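Side-chain contacts in putative Nitroreductase (PDB 3E39), which binds flavin mononucleotide and probably acts as a flavin-dependent oxidoreductase of the nitroreductase family: residues I82-D87 against A103-M108; R32-A37 against H113-G118; C62-A67 against P134-D139. One frame throughout, in Å; residues are numbered along the deposited sequence.

Contact 1 (I82-D87 against A103-M108)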
ATOM      1  N   ILE A  82      15.076  -5.616  -2.842  1.00  9.56           N
ATOM      2  CA  ILE A  82      14.882  -4.196  -3.079  1.00  7.44           C
ATOM      3  C   ILE A  82      14.691  -3.533  -1.699  1.00  7.23           C
ATOM      4  O   ILE A  82      13.743  -3.836  -0.961  1.00  5.73           O
ATOM      5  CB  ILE A  82      13.680  -3.880  -4.030  1.00  7.73           C
ATOM      6  CG1 ILE A  82      13.914  -4.454  -5.437  1.00  9.26           C
ATOM      7  CG2 ILE A  82      13.442  -2.325  -4.145  1.00 11.42           C
ATOM      8  CD1 ILE A  82      12.674  -4.388  -6.341  1.00  9.82           C
ATOM      9  N   LEU A  83      15.635  -2.683  -1.327  1.00  7.92           N
ATOM     10  CA  LEU A  83      15.511  -1.909  -0.110  1.00  8.30           C
ATOM     11  C   LEU A  83      14.707  -0.641  -0.394  1.00  9.68           C
ATOM     12  O   LEU A  83      14.956   0.058  -1.390  1.00  9.62           O
ATOM     13  CB  LEU A  83      16.876  -1.590   0.491  1.00  8.09           C
ATOM     14  CG  LEU A  83      17.801  -2.775   0.739  1.00  8.88           C
ATOM     15  CD1 LEU A  83      19.136  -2.296   1.356  1.00 12.70           C
ATOM     16  CD2 LEU A  83      17.141  -3.797   1.619  1.00 10.15           C
ATOM     17  N   VAL A  84      13.720  -0.380   0.461  1.00  7.66           N
ATOM     18  CA  VAL A  84      12.851   0.778   0.332  1.00  6.84           C
ATOM     19  C   VAL A  84      13.097   1.760   1.478  1.00  7.36           C
ATOM     20  O   VAL A  84      13.129   1.372   2.647  1.00  8.27           O
ATOM     21  CB  VAL A  84      11.386   0.325   0.358  1.00  7.43           C
ATOM     22  CG1 VAL A  84      10.434   1.497   0.049  1.00  7.07           C
ATOM     23  CG2 VAL A  84      11.198  -0.849  -0.623  1.00 11.66           C
ATOM     24  N   PHE A  85      13.219   3.042   1.131  1.00  6.56           N
ATOM     25  CA  PHE A  85      13.480   4.089   2.099  1.00  4.76           C
ATOM     26  C   PHE A  85      12.589   5.299   1.828  1.00  7.56           C
ATOM     27  O   PHE A  85      11.982   5.447   0.756  1.00  7.16           O
ATOM     28  CB  PHE A  85      14.921   4.634   1.987  1.00  8.44           C
ATOM     29  CG  PHE A  85      15.981   3.585   2.019  1.00  7.73           C
ATOM     30  CD1 PHE A  85      16.318   2.905   0.858  1.00  9.48           C
ATOM     31  CD2 PHE A  85      16.662   3.290   3.194  1.00  8.41           C
ATOM     32  CE1 PHE A  85      17.275   1.925   0.872  1.00  8.24           C
ATOM     33  CE2 PHE A  85      17.632   2.308   3.204  1.00  9.56           C
ATOM     34  CZ  PHE A  85      17.940   1.631   2.053  1.00  8.19           C
ATOM     35  N   LEU A  86      12.456   6.138   2.841  1.00  6.49           N
ATOM     36  CA  LEU A  86      11.914   7.466   2.638  1.00  8.73           C
ATOM     37  C   LEU A  86      13.092   8.429   2.753  1.00 10.52           C
ATOM     38  O   LEU A  86      13.962   8.296   3.631  1.00 10.83           O
ATOM     39  CB  LEU A  86      10.864   7.871   3.669  1.00  9.82           C
ATOM     40  CG  LEU A  86       9.549   7.109   3.644  1.00  8.02           C
ATOM     41  CD1 LEU A  86       8.743   7.364   4.869  1.00  9.15           C
ATOM     42  CD2 LEU A  86       8.777   7.491   2.388  1.00  6.40           C
ATOM     43  N   ASP A  87      13.122   9.380   1.837  1.00  9.70           N
ATOM     44  CA  ASP A  87      14.084  10.481   1.879  1.00  9.37           C
ATOM     45  C   ASP A  87      13.543  11.463   2.912  1.00  8.70           C
ATOM     46  O   ASP A  87      12.479  12.063   2.741  1.00  9.90           O
ATOM     47  CB  ASP A  87      14.194  11.115   0.505  1.00 10.71           C
ATOM     48  CG  ASP A  87      15.148  12.312   0.470  1.00 16.76           C
ATOM     49  OD1 ASP A  87      15.371  12.970   1.494  1.00 18.42           O
ATOM     50  OD2 ASP A  87      15.629  12.632  -0.615  1.00 24.31           O
ATOM     51  N   ALA A 103       2.236   1.686   0.331  1.00  8.18           N
ATOM     52  CA  ALA A 103       1.556   1.608  -0.981  1.00  9.15           C
ATOM     53  C   ALA A 103       2.566   1.260  -2.074  1.00  7.73           C
ATOM     54  O   ALA A 103       2.262   0.475  -2.994  1.00  7.60           O
ATOM     55  CB  ALA A 103       0.823   2.893  -1.286  1.00  9.53           C
ATOM     56  N   ALA A 104       3.778   1.816  -1.979  1.00  8.95           N
ATOM     57  CA  ALA A 104       4.857   1.494  -2.917  1.00  5.91           C
ATOM     58  C   ALA A 104       5.269   0.025  -2.793  1.00  7.29           C
ATOM     59  O   ALA A 104       5.393  -0.673  -3.790  1.00  7.12           O
ATOM     60  CB  ALA A 104       6.066   2.388  -2.673  1.00  6.61           C
ATOM     61  N   VAL A 105       5.470  -0.449  -1.562  1.00  5.89           N
ATOM     62  CA  VAL A 105       5.824  -1.862  -1.333  1.00  6.13           C
ATOM     63  C   VAL A 105       4.701  -2.764  -1.912  1.00  6.11           C
ATOM     64  O   VAL A 105       4.970  -3.702  -2.624  1.00  7.10           O
ATOM     65  CB  VAL A 105       6.148  -2.185   0.140  1.00  6.10           C
ATOM     66  CG1 VAL A 105       6.340  -3.688   0.351  1.00  6.30           C
ATOM     67  CG2 VAL A 105       7.385  -1.414   0.691  1.00  4.31           C
ATOM     68  N   GLN A 106       3.433  -2.462  -1.617  1.00  6.70           N
ATOM     69  CA  GLN A 106       2.333  -3.258  -2.094  1.00  6.36           C
ATOM     70  C   GLN A 106       2.292  -3.340  -3.619  1.00  6.72           C
ATOM     71  O   GLN A 106       2.112  -4.418  -4.151  1.00  7.38           O
ATOM     72  CB  GLN A 106       0.988  -2.734  -1.550  1.00  8.44           C
ATOM     73  CG  GLN A 106      -0.206  -3.636  -1.891  1.00  8.73           C
ATOM     74  CD  GLN A 106      -0.132  -5.061  -1.298  1.00  6.13           C
ATOM     75  OE1 GLN A 106       0.659  -5.361  -0.392  1.00  8.29           O
ATOM     76  NE2 GLN A 106      -1.031  -5.925  -1.770  1.00  8.61           N
ATOM     77  N   ASN A 107       2.495  -2.211  -4.310  1.00  7.65           N
ATOM     78  CA  ASN A 107       2.568  -2.216  -5.764  1.00  7.88           C
ATOM     79  C   ASN A 107       3.669  -3.142  -6.264  1.00  8.64           C
ATOM     80  O   ASN A 107       3.473  -3.865  -7.224  1.00  7.96           O
ATOM     81  CB  ASN A 107       2.853  -0.818  -6.313  1.00  6.47           C
ATOM     82  CG  ASN A 107       1.617   0.002  -6.551  1.00  8.70           C
ATOM     83  OD1 ASN A 107       0.479  -0.447  -6.319  1.00  9.00           O
ATOM     84  ND2 ASN A 107       1.831   1.220  -7.043  1.00  7.94           N
HETATM   85  N   MSE A 108       4.822  -3.093  -5.611  1.00  6.92           N
HETATM   86  CA  MSE A 108       5.947  -3.937  -5.983  0.67  7.08           C
HETATM   87  C   MSE A 108       5.673  -5.426  -5.761  1.00  9.42           C
HETATM   88  O   MSE A 108       6.042  -6.249  -6.587  1.00  8.64           O
HETATM   89  CB  MSE A 108       7.226  -3.452  -5.308  0.67  7.00           C
HETATM   90  CG  MSE A 108       7.679  -2.123  -5.906  0.67  5.51           C
HETATM   91 SE   MSE A 108       9.413  -1.557  -5.394  0.50  5.51          SE
HETATM   92  CE  MSE A 108       8.918  -1.071  -3.503  0.67 10.16           C
TER
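Strand 82-87 and helix segment 103-108 run nearly antiparallel, their axes at 157° and 10.2 Å apart at closest approach, and Ile82 and Val84 of the strand meet Val105 and Met108 of the helix. The alternation of the strand selects these two residues: both direct their CB at the helix, whereas Leu83 between them points to the other side of the sheet. Val84 does most of the touching through one methyl. Its CG2 lies 3.7 Å from CE of Met108 and 4.1 Å from CG2 of Val105, so a single branch meets two residues about one helical turn apart. That branch stands anti to the carbonyl carbon of Val84, while CG1 takes the place anti to the backbone N (chi1 -173°). Met108, modelled as selenomethionine, lies alongside Val84 with the two side chains running in opposite directions. A bend at its last torsion (chi3 -72°) turns the terminal methyl back to Val84 and leaves the selenium facing Ile82, whose CG2 is 4.3 Å from SE. Met108 is modelled in two conformations, so its contacts with Val84 and Ile82 apply to one of them and are less certain than that between Val84 and Val105. All four touching residues are buried, and the contact is purely apolar. Ile149 of the neighbouring strand 143-152 also packs on Val105 and Met108, while Ile34 of helix 28-39 closes over Met108 and Ile82. A long central helix laid against one face of an antiparallel sheet is the core of the alpha/beta nitroreductase fold.

Contact 2 (R32-A37 against H113-G118)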
ATOM      1  N   ARG A  32      13.265  -3.839 -13.180  1.00  9.11           N
ATOM      2  CA  ARG A  32      12.842  -2.515 -13.652  1.00 10.85           C
ATOM      3  C   ARG A  32      11.320  -2.354 -13.580  1.00 10.66           C
ATOM      4  O   ARG A  32      10.815  -1.323 -13.095  1.00 10.70           O
ATOM      5  CB  ARG A  32      13.329  -2.262 -15.090  1.00 13.15           C
ATOM      6  CG  ARG A  32      13.200  -0.796 -15.471  1.00 12.94           C
ATOM      7  CD  ARG A  32      13.461  -0.563 -16.960  1.00 16.97           C
ATOM      8  NE  ARG A  32      12.391  -1.134 -17.782  1.00 21.24           N
ATOM      9  CZ  ARG A  32      11.207  -0.551 -18.001  1.00 22.63           C
ATOM     10  NH1 ARG A  32      10.911   0.625 -17.465  1.00 26.83           N
ATOM     11  NH2 ARG A  32      10.305  -1.162 -18.766  1.00 21.26           N
ATOM     12  N   LEU A  33      10.582  -3.349 -14.063  1.00  8.47           N
ATOM     13  CA  LEU A  33       9.118  -3.301 -14.020  1.00  8.50           C
ATOM     14  C   LEU A  33       8.595  -3.228 -12.576  1.00  7.41           C
ATOM     15  O   LEU A  33       7.616  -2.504 -12.305  1.00 10.01           O
ATOM     16  CB  LEU A  33       8.476  -4.478 -14.740  1.00 10.37           C
ATOM     17  CG  LEU A  33       8.671  -4.463 -16.251  1.00  9.99           C
ATOM     18  CD1 LEU A  33       8.218  -5.784 -16.841  1.00 15.12           C
ATOM     19  CD2 LEU A  33       7.922  -3.251 -16.888  1.00 12.00           C
ATOM     20  N   ILE A  34       9.254  -3.952 -11.663  1.00  7.87           N
ATOM     21  CA  ILE A  34       8.866  -3.933 -10.260  1.00  8.07           C
ATOM     22  C   ILE A  34       9.097  -2.526  -9.682  1.00 10.20           C
ATOM     23  O   ILE A  34       8.235  -1.945  -9.030  1.00  8.80           O
ATOM     24  CB  ILE A  34       9.587  -5.021  -9.446  1.00  8.87           C
ATOM     25  CG1 ILE A  34       9.064  -6.414  -9.843  1.00 10.69           C
ATOM     26  CG2 ILE A  34       9.350  -4.823  -7.952  1.00  9.78           C
ATOM     27  CD1 ILE A  34       9.954  -7.595  -9.379  1.00 10.76           C
ATOM     28  N   LEU A  35      10.260  -1.965  -9.951  1.00  8.83           N
ATOM     29  CA  LEU A  35      10.586  -0.632  -9.444  1.00  9.44           C
ATOM     30  C   LEU A  35       9.617   0.416 -10.022  1.00  8.03           C
ATOM     31  O   LEU A  35       9.167   1.303  -9.299  1.00  8.17           O
ATOM     32  CB  LEU A  35      12.029  -0.278  -9.777  1.00 10.92           C
ATOM     33  CG  LEU A  35      13.128  -1.021  -9.014  1.00  9.57           C
ATOM     34  CD1 LEU A  35      14.477  -0.683  -9.682  1.00  8.49           C
ATOM     35  CD2 LEU A  35      13.127  -0.659  -7.573  1.00 12.12           C
ATOM     36  N   GLU A  36       9.283   0.288 -11.311  1.00  8.69           N
ATOM     37  CA  GLU A  36       8.317   1.223 -11.969  1.00 10.17           C
ATOM     38  C   GLU A  36       6.955   1.185 -11.288  1.00  7.98           C
ATOM     39  O   GLU A  36       6.282   2.215 -11.159  1.00  7.93           O
ATOM     40  CB  GLU A  36       8.153   0.887 -13.467  1.00 10.97           C
ATOM     41  CG  GLU A  36       9.319   1.372 -14.340  1.00 11.76           C
ATOM     42  CD  GLU A  36       9.382   2.874 -14.463  1.00 14.63           C
ATOM     43  OE1 GLU A  36       8.322   3.544 -14.426  1.00 16.99           O
ATOM     44  OE2 GLU A  36      10.492   3.402 -14.631  1.00 12.50           O
ATOM     45  N   ALA A  37       6.540  -0.008 -10.868  1.00  8.19           N
ATOM     46  CA  ALA A  37       5.284  -0.168 -10.097  1.00  8.48           C
ATOM     47  C   ALA A  37       5.413   0.613  -8.784  1.00  8.64           C
ATOM     48  O   ALA A  37       4.507   1.330  -8.358  1.00  8.47           O
ATOM     49  CB  ALA A  37       5.005  -1.645  -9.810  1.00  7.39           C
ATOM     50  N   HIS A 113       4.218 -10.558  -8.254  1.00 10.20           N
ATOM     51  CA  HIS A 113       3.232 -11.623  -8.488  1.00 12.66           C
ATOM     52  C   HIS A 113       2.792 -11.699  -9.950  1.00 13.38           C
ATOM     53  O   HIS A 113       2.728 -12.805 -10.544  1.00 14.45           O
ATOM     54  CB  HIS A 113       2.023 -11.392  -7.587  1.00 10.96           C
ATOM     55  CG  HIS A 113       0.911 -12.360  -7.807  1.00 12.33           C
ATOM     56  ND1 HIS A 113       0.855 -13.580  -7.173  1.00 17.42           N
ATOM     57  CD2 HIS A 113      -0.186 -12.287  -8.597  1.00 16.53           C
ATOM     58  CE1 HIS A 113      -0.241 -14.216  -7.557  1.00 19.83           C
ATOM     59  NE2 HIS A 113      -0.890 -13.453  -8.418  1.00 12.73           N
ATOM     60  N   ALA A 114       2.475 -10.534 -10.518  1.00 11.47           N
ATOM     61  CA  ALA A 114       2.045 -10.395 -11.927  1.00 12.81           C
ATOM     62  C   ALA A 114       3.108 -10.930 -12.891  1.00 14.99           C
ATOM     63  O   ALA A 114       2.797 -11.420 -13.978  1.00 16.15           O
ATOM     64  CB  ALA A 114       1.728  -8.919 -12.253  1.00 12.84           C
ATOM     65  N   LEU A 115       4.370 -10.837 -12.481  1.00 11.65           N
ATOM     66  CA  LEU A 115       5.488 -11.321 -13.293  1.00 12.83           C
ATOM     67  C   LEU A 115       5.859 -12.776 -12.995  1.00 14.63           C
ATOM     68  O   LEU A 115       6.924 -13.232 -13.422  1.00 15.93           O
ATOM     69  CB  LEU A 115       6.707 -10.400 -13.107  1.00 10.95           C
ATOM     70  CG  LEU A 115       6.616  -8.964 -13.648  1.00 13.78           C
ATOM     71  CD1 LEU A 115       7.764  -8.123 -13.154  1.00 14.87           C
ATOM     72  CD2 LEU A 115       6.597  -8.934 -15.173  1.00 19.70           C
ATOM     73  N   GLN A 116       4.967 -13.485 -12.294  1.00 14.04           N
ATOM     74  CA  GLN A 116       5.143 -14.872 -11.864  1.00 17.36           C
ATOM     75  C   GLN A 116       6.375 -15.048 -10.981  1.00 16.89           C
ATOM     76  O   GLN A 116       7.019 -16.103 -10.978  1.00 14.79           O
ATOM     77  CB  GLN A 116       5.161 -15.823 -13.065  1.00 16.59           C
ATOM     78  CG  GLN A 116       3.926 -15.609 -13.941  1.00 20.62           C
ATOM     79  CD  GLN A 116       3.770 -16.619 -15.056  1.00 27.74           C
ATOM     80  OE1 GLN A 116       4.427 -17.661 -15.078  1.00 38.84           O
ATOM     81  NE2 GLN A 116       2.874 -16.309 -15.997  1.00 43.04           N
ATOM     82  N   LEU A 117       6.710 -13.998 -10.239  1.00 12.50           N
ATOM     83  CA  LEU A 117       7.784 -14.085  -9.269  1.00 12.98           C
ATOM     84  C   LEU A 117       7.171 -14.233  -7.895  1.00 12.58           C
ATOM     85  O   LEU A 117       5.991 -13.914  -7.682  1.00 14.88           O
ATOM     86  CB  LEU A 117       8.694 -12.855  -9.318  1.00 12.96           C
ATOM     87  CG  LEU A 117       9.450 -12.611 -10.611  1.00 13.32           C
ATOM     88  CD1 LEU A 117      10.160 -11.281 -10.538  1.00 12.90           C
ATOM     89  CD2 LEU A 117      10.436 -13.773 -10.872  1.00 13.43           C
ATOM     90  N   GLY A 118       7.963 -14.759  -6.969  1.00 10.81           N
ATOM     91  CA  GLY A 118       7.594 -14.898  -5.563  1.00 12.75           C
ATOM     92  C   GLY A 118       8.341 -13.810  -4.801  1.00 13.80           C
ATOM     93  O   GLY A 118       9.497 -13.523  -5.094  1.00 13.47           O
TER
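Leu115 packs its two methyls against successive residues of helix 28-39, Leu33 and Ile34. Its CD2 meets CD1 of Leu33 at 3.9 Å. The other branch, CD1, reaches the base of the Leu33 side chain, 4.0 Å from CB, and also lies 3.9 Å from CG1 of Ile34. The side chains of Leu33 and Leu115 are set at about a right angle, so the fork of Leu115 spans the Leu33 chain from its root to one of its ends. Ile34 continues the row: its CD1 extends to CD1 of Leu117 at 3.9 Å. Although the CB of Ile34 does not aim at 113-118, the CG1 branch stands beside its backbone N (chi1 -70°) and the extended second torsion carries the terminal methyl across. Behind these contacts lies the end of helix 94-114. Leu115 is the first residue to leave helical geometry, and Gln116, with phi 59°, is the C-prime residue of a Schellman motif in which Leu117 N bonds to Ala112 O and Gln116 N to His113 O. The reversal turns Leu117 inward, onto Val26 and His153 as well as Ile34, before the chain enters strand 118-122. Ile34 is backed in turn by Met108, Ala112 and Ile82. Arg32, bridged to Glu29, packs on Phe174 of the second subunit. Every approach between 32-37 and 113-118 is aliphatic and close to normal carbon-carbon packing distance, which implies cohesion by dispersion and burial of apolar surface, complete for Ile34 and Leu117 but only partial for Leu33 and Leu115.

Contact 3 (C62-A67 against P134-D139); sequences CDILAA and PALALD
This is a small apolar contact between helix 61-66 and the C-terminal end of helix 129-135, at the periphery of the subunit about 18 Å from its centre: Ile64 and Leu65 meet Ala135 and Leu136. The Leu65 side chain is about 12 Å from a bound flavin mononucleotide. Ile64 carries most of the contact with both of its branches. Its chi1 of -61° sets CG1 beside the backbone N and leaves CG2 anti to it, 3.7 Å from CB of Ala135 and 4.0 Å from CD2 of Leu136. The longer branch brings CD1 to within 3.5 Å of the carbonyl oxygen of Ala135, a van der Waals touch of a methyl on a backbone oxygen. The side chains of Ile64 and Leu136 lie alongside one another, pointing opposite ways, whereas Leu65 and Leu136 meet at about a right angle, CD2 of Leu65 standing 4.0 Å from CD1 of Leu136. Leu136 thus divides its two methyls between two consecutive residues of the facing helix. The outer part, at Ala135, is exposed; Leu65 and Leu136 form the buried part, both resting on Leu83 of strand 80-87, and Leu132 of helix 129-135 adds to the packing on Ile64 and Leu65. Ala137, with phi 64°, is the C-prime residue where that helix ends, Leu138 N bonding to Leu133 O and Ala137 N to Pro134 O. This Schellman motif ends helix 129-135 and leaves Leu136 facing helix 61-66, two short helices packed together on one face of the antiparallel sheet.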
ATOM      1  N   CYS A  62      24.701  -8.477   0.454  1.00 16.21           N
ATOM      2  CA  CYS A  62      23.698  -9.456   0.922  0.60 16.20           C
ATOM      3  C   CYS A  62      24.142 -10.056   2.230  1.00 15.46           C
ATOM      4  O   CYS A  62      23.324 -10.406   3.078  1.00 13.52           O
ATOM      5  CB  CYS A  62      23.512 -10.634  -0.032  0.60 18.02           C
ATOM      6  SG  CYS A  62      22.562 -10.310  -1.471  0.60 15.81           S
ATOM      7  N   ASP A  63      25.452 -10.208   2.384  1.00 16.01           N
ATOM      8  CA  ASP A  63      26.010 -10.768   3.604  1.00 16.77           C
ATOM      9  C   ASP A  63      25.784  -9.784   4.738  1.00 13.76           C
ATOM     10  O   ASP A  63      25.528 -10.181   5.881  1.00 15.95           O
ATOM     11  CB  ASP A  63      27.509 -11.016   3.466  1.00 17.45           C
ATOM     12  CG  ASP A  63      27.843 -12.233   2.624  1.00 23.04           C
ATOM     13  OD1 ASP A  63      26.942 -12.974   2.169  1.00 31.47           O
ATOM     14  OD2 ASP A  63      29.059 -12.440   2.445  1.00 34.49           O
ATOM     15  N   ILE A  64      25.942  -8.503   4.427  1.00 11.97           N
ATOM     16  CA  ILE A  64      25.693  -7.448   5.396  1.00 12.30           C
ATOM     17  C   ILE A  64      24.229  -7.482   5.814  1.00 11.48           C
ATOM     18  O   ILE A  64      23.931  -7.451   6.995  1.00  8.91           O
ATOM     19  CB  ILE A  64      26.076  -6.050   4.896  1.00 12.11           C
ATOM     20  CG1 ILE A  64      27.592  -6.002   4.570  1.00 16.41           C
ATOM     21  CG2 ILE A  64      25.682  -4.993   5.951  1.00 11.92           C
ATOM     22  CD1 ILE A  64      28.054  -4.684   3.977  1.00 14.98           C
ATOM     23  N   LEU A  65      23.316  -7.526   4.843  1.00 11.41           N
ATOM     24  CA  LEU A  65      21.886  -7.636   5.142  1.00 10.84           C
ATOM     25  C   LEU A  65      21.570  -8.821   6.043  1.00 10.84           C
ATOM     26  O   LEU A  65      20.858  -8.681   7.048  1.00 10.95           O
ATOM     27  CB  LEU A  65      21.059  -7.736   3.842  1.00 10.19           C
ATOM     28  CG  LEU A  65      21.035  -6.483   2.956  1.00 10.29           C
ATOM     29  CD1 LEU A  65      20.303  -6.782   1.645  1.00 12.05           C
ATOM     30  CD2 LEU A  65      20.370  -5.320   3.688  1.00 14.91           C
ATOM     31  N   ALA A  66      22.146  -9.970   5.713  1.00  9.49           N
ATOM     32  CA  ALA A  66      21.889 -11.219   6.448  1.00 13.63           C
ATOM     33  C   ALA A  66      22.360 -11.149   7.886  1.00 11.45           C
ATOM     34  O   ALA A  66      21.753 -11.754   8.768  1.00 15.34           O
ATOM     35  CB  ALA A  66      22.514 -12.419   5.738  1.00 14.90           C
ATOM     36  N   ALA A  67      23.441 -10.427   8.136  1.00 12.72           N
ATOM     37  CA  ALA A  67      23.955 -10.297   9.510  1.00 11.68           C
ATOM     38  C   ALA A  67      23.116  -9.376  10.398  1.00 13.74           C
ATOM     39  O   ALA A  67      23.389  -9.286  11.590  1.00 13.43           O
ATOM     40  CB  ALA A  67      25.412  -9.801   9.506  1.00 12.36           C
ATOM     41  N   PRO A 134      24.555   2.514   8.155  1.00 11.27           N
ATOM     42  CA  PRO A 134      25.982   2.876   8.056  1.00 14.81           C
ATOM     43  C   PRO A 134      26.843   1.735   7.449  1.00 15.02           C
ATOM     44  O   PRO A 134      27.785   2.028   6.685  1.00 14.80           O
ATOM     45  CB  PRO A 134      26.369   3.154   9.513  1.00 15.21           C
ATOM     46  CG  PRO A 134      25.113   3.564  10.166  1.00 15.85           C
ATOM     47  CD  PRO A 134      24.037   2.725   9.516  1.00 11.79           C
ATOM     48  N   ALA A 135      26.490   0.467   7.723  1.00 13.42           N
ATOM     49  CA  ALA A 135      27.223  -0.686   7.173  1.00 15.27           C
ATOM     50  C   ALA A 135      27.092  -0.771   5.646  1.00 14.50           C
ATOM     51  O   ALA A 135      27.940  -1.373   4.973  1.00 16.41           O
ATOM     52  CB  ALA A 135      26.775  -2.002   7.831  1.00 15.51           C
ATOM     53  N   LEU A 136      26.017  -0.180   5.104  1.00 13.04           N
ATOM     54  CA  LEU A 136      25.741  -0.151   3.672  1.00 12.63           C
ATOM     55  C   LEU A 136      26.146   1.193   3.063  1.00 12.20           C
ATOM     56  O   LEU A 136      25.772   1.514   1.932  1.00 12.50           O
ATOM     57  CB  LEU A 136      24.233  -0.392   3.442  1.00 11.88           C
ATOM     58  CG  LEU A 136      23.652  -1.767   3.807  1.00 10.41           C
ATOM     59  CD1 LEU A 136      22.100  -1.721   3.705  1.00  9.78           C
ATOM     60  CD2 LEU A 136      24.296  -2.834   2.913  1.00 12.68           C
ATOM     61  N   ALA A 137      26.899   1.984   3.831  1.00 15.43           N
ATOM     62  CA  ALA A 137      27.365   3.299   3.441  1.00 16.41           C
ATOM     63  C   ALA A 137      26.223   4.284   3.220  1.00 14.42           C
ATOM     64  O   ALA A 137      26.306   5.152   2.366  1.00 12.81           O
ATOM     65  CB  ALA A 137      28.277   3.228   2.215  1.00 17.34           C
ATOM     66  N   LEU A 138      25.143   4.103   3.977  1.00 13.59           N
ATOM     67  CA  LEU A 138      23.968   4.994   3.904  1.00 12.79           C
ATOM     68  C   LEU A 138      23.844   5.814   5.201  1.00 12.93           C
ATOM     69  O   LEU A 138      24.253   5.384   6.273  1.00 13.49           O
ATOM     70  CB  LEU A 138      22.690   4.196   3.626  1.00 12.62           C
ATOM     71  CG  LEU A 138      22.677   3.346   2.353  1.00 16.06           C
ATOM     72  CD1 LEU A 138      21.411   2.458   2.240  1.00  9.76           C
ATOM     73  CD2 LEU A 138      22.829   4.248   1.131  1.00 13.39           C
ATOM     74  N   ASP A 139      23.251   6.988   5.080  1.00 11.94           N
ATOM     75  CA  ASP A 139      23.148   7.934   6.172  1.00 16.19           C
ATOM     76  C   ASP A 139      21.741   7.892   6.785  1.00 14.84           C
ATOM     77  O   ASP A 139      20.781   8.280   6.123  1.00 13.85           O
ATOM     78  CB  ASP A 139      23.447   9.321   5.589  1.00 16.96           C
ATOM     79  CG  ASP A 139      23.503  10.419   6.631  1.00 22.59           C
ATOM     80  OD1 ASP A 139      23.431  10.128   7.836  1.00 18.14           O
ATOM     81  OD2 ASP A 139      23.639  11.584   6.188  1.00 28.69           O
TER

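Contacts 1 and 2 share helix 94-114 and have centres about 13 Å apart; Ile82 packs on Ile34 and Leu35, and Asn107 ND2 probably bonds to the carbonyl oxygen of Ala37. The centre of contact 3 is about 18 Å from that of contact 1 and about 24 Å from that of contact 2, which it does not touch. Strand 80-87 serves both faces of the sheet: Ile82 and Val84 belong to contact 1, while Leu83 packs on Leu65 and Leu136 of contact 3. Along the chain, contacts 2 and 3 interlock and both enclose contact 1. Helices on both faces thus form two layers sharing strand 80-87, and the central-helix side also meets the second subunit.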